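Local structure of KLLA0C04147p (Kluyveromyces lactis, 5H2A) at residues I187-H200 against W213-R227. The protein probably binds and transfers sterols as a member of the OSBP family, the piece described here being its ankyrin-repeat (ANK) domain. Sequence-based numbering, arbitrary orientation.
Sequences INGMEPETGDTVLH and WILDHGGDPFKRDSR
The imidazole of His-200 has the CB of Asp-225 over one face, a CH-pi contact 3.9 Å from Asp-225 CB to the ring centroid. Lys-223 O lies at the ring edge, near its plane. His-200 ND1 shares a 2.8 Å hydrogen bond with OG1 of Thr-197, the N-cap of helix 198-204, and NE2 bonds to Lys-229 O, so both nitrogens fix the ring's rotation. The Trp-213 ring has His-217 ND1 over one face, 3.3 Å above its plane, and that nitrogen donates to Trp-213 O. The guanidinium of Arg-227 meets Asp-196 OD1 at its edge, a 3.1 Å salt bridge with the two planes 82° apart. Arg-227 NH2 also donates to Thr-194 O.

The amide of Asn-188 spans the turn after helix 208-215. ND2 donates almost straight (168°) to Gly-218 O at 2.9 Å, with that oxygen close to the amide plane. OD1 accepts from Asp-220 N at 2.7 Å. Lys-223 bends at chi2, and its NZ reaches Asn-188 O at 2.8 Å. With an alanine at this asparagine, Gly-218 O and Asp-220 N would probably lose their side-chain partners, leaving loop 218-220 freer to move.

Ile-187 CD1 touches Trp-213 CZ3 obliquely at 3.8 Å, carried there by CG1 anti to the backbone N (chi1 -160°). Leu-199 CD2 packs on Leu-215 CD2.

Within the Osh1 ankyrin-repeat domain, apolar packing joins helices 198-204 and 208-215. Polar side chains tie the flanking loops largely through backbone carbonyls. Asp-225 OD1 accepts from Lys-229 N. Arg-227 and Lys-204, which pairs with OD2, probably stabilise the negative charge of Asp-196.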
loop_
_atom_site.group_PDB
_atom_site.type_symbol
_atom_site.label_atom_id
_atom_site.label_comp_id
_atom_site.label_asym_id
_atom_site.label_seq_id
_atom_site.Cartn_x
_atom_site.Cartn_y
_atom_site.Cartn_z
ATOM N N ILE A 187 2.822 13.493 5.244
ATOM C CA ILE A 187 2.911 14.743 4.497
ATOM C C ILE A 187 2.912 15.950 5.425
ATOM O O ILE A 187 3.244 17.058 4.993
ATOM C CB ILE A 187 1.771 14.796 3.452
ATOM C CG1 ILE A 187 2.083 15.802 2.329
ATOM C CG2 ILE A 187 0.427 15.118 4.109
ATOM C CD1 ILE A 187 1.051 15.732 1.209
ATOM N N ASN A 188 2.586 15.758 6.704
ATOM C CA ASN A 188 2.584 16.846 7.677
ATOM C C ASN A 188 3.816 16.856 8.570
ATOM O O ASN A 188 3.833 17.574 9.578
ATOM C CB ASN A 188 1.304 16.776 8.508
ATOM C CG ASN A 188 0.072 17.014 7.652
ATOM O OD1 ASN A 188 -0.085 18.092 7.075
ATOM N ND2 ASN A 188 -0.776 16.004 7.524
ATOM N N GLY A 189 4.852 16.095 8.222
ATOM C CA GLY A 189 6.073 16.109 9.015
ATOM C C GLY A 189 6.789 17.453 8.927
ATOM O O GLY A 189 6.822 18.099 7.880
ATOM N N MET A 190 7.385 17.867 10.043
ATOM C CA MET A 190 8.069 19.152 10.127
ATOM C C MET A 190 9.558 18.971 9.860
ATOM O O MET A 190 10.211 18.139 10.493
ATOM C CB MET A 190 7.850 19.793 11.500
ATOM C CG MET A 190 8.480 21.173 11.636
ATOM S SD MET A 190 8.191 21.948 13.248
ATOM C CE MET A 190 6.409 21.804 13.386
ATOM N N GLU A 191 10.088 19.730 8.912
ATOM C CA GLU A 191 11.520 19.671 8.629
ATOM C C GLU A 191 12.268 20.402 9.742
ATOM O O GLU A 191 12.016 21.591 9.959
ATOM C CB GLU A 191 11.833 20.296 7.274
ATOM C CG GLU A 191 13.299 20.673 7.089
ATOM C CD GLU A 191 14.213 19.465 7.129
ATOM O OE1 GLU A 191 13.928 18.483 6.411
ATOM O OE2 GLU A 191 15.205 19.488 7.893
ATOM N N PRO A 192 13.161 19.733 10.476
ATOM C CA PRO A 192 13.799 20.404 11.624
ATOM C C PRO A 192 14.669 21.580 11.230
ATOM O O PRO A 192 14.762 22.544 12.000
ATOM C CB PRO A 192 14.625 19.282 12.274
ATOM C CG PRO A 192 13.999 18.006 11.778
ATOM C CD PRO A 192 13.527 18.310 10.390
ATOM N N GLU A 193 15.299 21.550 10.052
ATOM C CA GLU A 193 16.170 22.660 9.665
ATOM C C GLU A 193 15.409 23.943 9.363
ATOM O O GLU A 193 16.014 25.023 9.396
ATOM C CB GLU A 193 17.021 22.287 8.445
ATOM C CG GLU A 193 17.779 20.948 8.587
ATOM C CD GLU A 193 18.998 21.065 9.498
ATOM O OE1 GLU A 193 18.802 21.379 10.697
ATOM O OE2 GLU A 193 20.124 20.853 8.991
ATOM N N THR A 194 14.120 23.853 9.026
ATOM C CA THR A 194 13.321 25.024 8.691
ATOM C C THR A 194 12.145 25.266 9.623
ATOM O O THR A 194 11.654 26.400 9.676
ATOM C CB THR A 194 12.768 24.910 7.261
ATOM O OG1 THR A 194 11.935 23.745 7.185
ATOM C CG2 THR A 194 13.902 24.814 6.240
ATOM N N GLY A 195 11.665 24.248 10.336
ATOM C CA GLY A 195 10.431 24.350 11.085
ATOM C C GLY A 195 9.169 24.312 10.245
ATOM O O GLY A 195 8.078 24.515 10.790
ATOM N N ASP A 196 9.279 24.051 8.942
ATOM C CA ASP A 196 8.147 24.044 8.018
ATOM C C ASP A 196 7.693 22.630 7.678
ATOM O O ASP A 196 8.506 21.714 7.565
ATOM C CB ASP A 196 8.513 24.730 6.703
ATOM C CG ASP A 196 8.665 26.220 6.849
ATOM O OD1 ASP A 196 8.237 26.755 7.897
ATOM O OD2 ASP A 196 9.212 26.841 5.918
ATOM N N THR A 197 6.382 22.473 7.491
ATOM C CA THR A 197 5.834 21.358 6.727
ATOM C C THR A 197 5.872 21.715 5.246
ATOM O O THR A 197 6.101 22.871 4.884
ATOM C CB THR A 197 4.390 21.082 7.128
ATOM O OG1 THR A 197 3.572 22.164 6.668
ATOM C CG2 THR A 197 4.255 20.961 8.650
ATOM N N VAL A 198 5.641 20.726 4.370
ATOM C CA VAL A 198 5.643 21.086 2.956
ATOM C C VAL A 198 4.514 22.055 2.659
ATOM O O VAL A 198 4.635 22.879 1.751
ATOM C CB VAL A 198 5.597 19.862 2.008
ATOM C CG1 VAL A 198 6.914 19.088 2.076
ATOM C CG2 VAL A 198 4.381 18.950 2.272
ATOM N N LEU A 199 3.422 22.020 3.436
ATOM C CA LEU A 199 2.356 22.983 3.157
ATOM C C LEU A 199 2.822 24.410 3.434
ATOM O O LEU A 199 2.576 25.307 2.623
ATOM C CB LEU A 199 1.090 22.650 3.953
ATOM C CG LEU A 199 -0.126 23.561 3.683
ATOM C CD1 LEU A 199 -0.578 23.567 2.195
ATOM C CD2 LEU A 199 -1.311 23.135 4.579
ATOM N N HIS A 200 3.527 24.643 4.552
ATOM C CA HIS A 200 4.107 25.972 4.777
ATOM C C HIS A 200 5.073 26.343 3.664
ATOM O O HIS A 200 5.079 27.483 3.174
ATOM C CB HIS A 200 4.861 26.023 6.103
ATOM C CG HIS A 200 3.978 25.898 7.294
ATOM N ND1 HIS A 200 3.781 24.697 7.934
ATOM C CD2 HIS A 200 3.239 26.815 7.961
ATOM C CE1 HIS A 200 2.954 24.878 8.947
ATOM N NE2 HIS A 200 2.616 26.153 8.989
ATOM N N TRP A 213 -2.204 20.032 -4.590
ATOM C CA TRP A 213 -1.888 18.612 -4.473
ATOM C C TRP A 213 -1.703 18.216 -3.018
ATOM O O TRP A 213 -2.244 17.193 -2.561
ATOM C CB TRP A 213 -0.630 18.275 -5.291
ATOM C CG TRP A 213 -0.462 16.789 -5.380
ATOM C CD1 TRP A 213 -0.965 15.967 -6.351
ATOM C CD2 TRP A 213 0.170 15.935 -4.416
ATOM N NE1 TRP A 213 -0.649 14.651 -6.070
ATOM C CE2 TRP A 213 0.041 14.604 -4.886
ATOM C CE3 TRP A 213 0.845 16.162 -3.208
ATOM C CZ2 TRP A 213 0.562 13.513 -4.192
ATOM C CZ3 TRP A 213 1.368 15.079 -2.527
ATOM C CH2 TRP A 213 1.217 13.769 -3.015
ATOM N N ILE A 214 -0.937 19.016 -2.263
ATOM C CA ILE A 214 -0.730 18.715 -0.847
ATOM C C ILE A 214 -2.067 18.689 -0.111
ATOM O O ILE A 214 -2.358 17.757 0.648
ATOM C CB ILE A 214 0.237 19.734 -0.217
ATOM C CG1 ILE A 214 1.643 19.560 -0.798
ATOM C CG2 ILE A 214 0.270 19.584 1.299
ATOM C CD1 ILE A 214 2.556 20.763 -0.517
ATOM N N LEU A 215 -2.916 19.702 -0.347
ATOM C CA LEU A 215 -4.202 19.745 0.358
ATOM C C LEU A 215 -5.127 18.609 -0.072
ATOM O O LEU A 215 -5.985 18.182 0.709
ATOM C CB LEU A 215 -4.882 21.098 0.147
ATOM C CG LEU A 215 -4.197 22.278 0.847
ATOM C CD1 LEU A 215 -4.819 23.615 0.429
ATOM C CD2 LEU A 215 -4.212 22.118 2.365
ATOM N N ASP A 216 -4.972 18.098 -1.292
ATOM C CA ASP A 216 -5.768 16.945 -1.711
ATOM C C ASP A 216 -5.211 15.620 -1.218
ATOM O O ASP A 216 -5.840 14.583 -1.451
ATOM C CB ASP A 216 -5.891 16.903 -3.231
ATOM C CG ASP A 216 -6.754 18.018 -3.772
ATOM O OD1 ASP A 216 -7.486 18.645 -2.972
ATOM O OD2 ASP A 216 -6.704 18.268 -4.995
ATOM N N HIS A 217 -4.071 15.615 -0.534
ATOM C CA HIS A 217 -3.459 14.366 -0.088
ATOM C C HIS A 217 -3.082 14.424 1.381
ATOM O O HIS A 217 -2.044 13.905 1.800
ATOM C CB HIS A 217 -2.264 14.016 -0.967
ATOM C CG HIS A 217 -2.659 13.623 -2.353
ATOM N ND1 HIS A 217 -2.926 14.548 -3.342
ATOM C CD2 HIS A 217 -2.903 12.407 -2.898
ATOM C CE1 HIS A 217 -3.282 13.915 -4.447
ATOM N NE2 HIS A 217 -3.262 12.616 -4.208
ATOM N N GLY A 218 -3.928 15.054 2.188
ATOM C CA GLY A 218 -3.803 14.985 3.625
ATOM C C GLY A 218 -3.078 16.127 4.287
ATOM O O GLY A 218 -2.921 16.097 5.513
ATOM N N GLY A 219 -2.625 17.128 3.530
ATOM C CA GLY A 219 -2.003 18.286 4.144
ATOM C C GLY A 219 -2.922 18.944 5.149
ATOM O O GLY A 219 -4.090 19.194 4.847
ATOM N N ASP A 220 -2.414 19.219 6.349
ATOM C CA ASP A 220 -3.255 19.677 7.447
ATOM C C ASP A 220 -3.077 21.172 7.639
ATOM O O ASP A 220 -2.014 21.607 8.106
ATOM C CB ASP A 220 -2.904 18.925 8.736
ATOM C CG ASP A 220 -3.801 19.305 9.919
ATOM O OD1 ASP A 220 -4.490 20.343 9.872
ATOM O OD2 ASP A 220 -3.808 18.551 10.917
ATOM N N PRO A 221 -4.084 21.995 7.332
ATOM C CA PRO A 221 -3.911 23.453 7.465
ATOM C C PRO A 221 -3.831 23.941 8.900
ATOM O O PRO A 221 -3.515 25.121 9.117
ATOM C CB PRO A 221 -5.152 24.015 6.758
ATOM C CG PRO A 221 -6.158 22.935 6.862
ATOM C CD PRO A 221 -5.403 21.633 6.790
ATOM N N PHE A 222 -4.095 23.081 9.883
ATOM C CA PHE A 222 -4.019 23.464 11.285
ATOM C C PHE A 222 -2.650 23.212 11.898
ATOM O O PHE A 222 -2.403 23.659 13.023
ATOM C CB PHE A 222 -5.084 22.713 12.097
ATOM C CG PHE A 222 -6.498 23.103 11.752
ATOM C CD1 PHE A 222 -6.809 24.419 11.439
ATOM C CD2 PHE A 222 -7.512 22.157 11.741
ATOM C CE1 PHE A 222 -8.112 24.792 11.126
ATOM C CE2 PHE A 222 -8.819 22.516 11.420
ATOM C CZ PHE A 222 -9.119 23.844 11.116
ATOM N N LYS A 223 -1.755 22.522 11.196
ATOM C CA LYS A 223 -0.425 22.268 11.741
ATOM C C LYS A 223 0.400 23.546 11.709
ATOM O O LYS A 223 0.613 24.141 10.644
ATOM C CB LYS A 223 0.260 21.137 10.971
ATOM C CG LYS A 223 1.669 20.826 11.468
ATOM C CD LYS A 223 1.823 19.384 11.922
ATOM C CE LYS A 223 3.238 19.127 12.420
ATOM N NZ LYS A 223 3.570 17.670 12.412
ATOM N N ARG A 224 0.838 23.990 12.882
ATOM C CA ARG A 224 1.623 25.207 12.950
ATOM C C ARG A 224 3.082 24.904 12.639
ATOM O O ARG A 224 3.549 23.767 12.751
ATOM C CB ARG A 224 1.490 25.853 14.331
ATOM C CG ARG A 224 0.040 26.056 14.741
ATOM C CD ARG A 224 -0.103 26.741 16.091
ATOM N NE ARG A 224 -1.500 27.103 16.311
ATOM C CZ ARG A 224 -2.022 28.274 15.966
ATOM N NH1 ARG A 224 -1.255 29.203 15.408
ATOM N NH2 ARG A 224 -3.306 28.521 16.182
ATOM N N ASP A 225 3.801 25.935 12.219
ATOM C CA ASP A 225 5.234 25.788 12.040
ATOM C C ASP A 225 5.940 25.940 13.387
ATOM O O ASP A 225 5.311 26.135 14.432
ATOM C CB ASP A 225 5.756 26.780 10.996
ATOM C CG ASP A 225 5.574 28.244 11.397
ATOM O OD1 ASP A 225 5.425 28.581 12.594
ATOM O OD2 ASP A 225 5.599 29.086 10.477
ATOM N N SER A 226 7.271 25.866 13.364
ATOM C CA SER A 226 8.034 25.910 14.608
ATOM C C SER A 226 7.874 27.238 15.334
ATOM O O SER A 226 8.147 27.308 16.538
ATOM C CB SER A 226 9.517 25.636 14.331
ATOM O OG SER A 226 10.113 26.693 13.585
ATOM N N ARG A 227 7.444 28.288 14.632
ATOM C CA ARG A 227 7.207 29.600 15.219
ATOM C C ARG A 227 5.756 29.806 15.638
ATOM O O ARG A 227 5.402 30.901 16.084
ATOM C CB ARG A 227 7.630 30.696 14.244
ATOM C CG ARG A 227 9.142 30.801 14.065
ATOM C CD ARG A 227 9.521 31.220 12.652
ATOM N NE ARG A 227 9.029 30.272 11.653
ATOM C CZ ARG A 227 9.604 29.102 11.380
ATOM N NH1 ARG A 227 10.698 28.727 12.035
ATOM N NH2 ARG A 227 9.092 28.305 10.449
HETATM O O HOH W 1 1.161 20.618 7.146
HETATM O O HOH W 2 6.497 28.863 7.896
#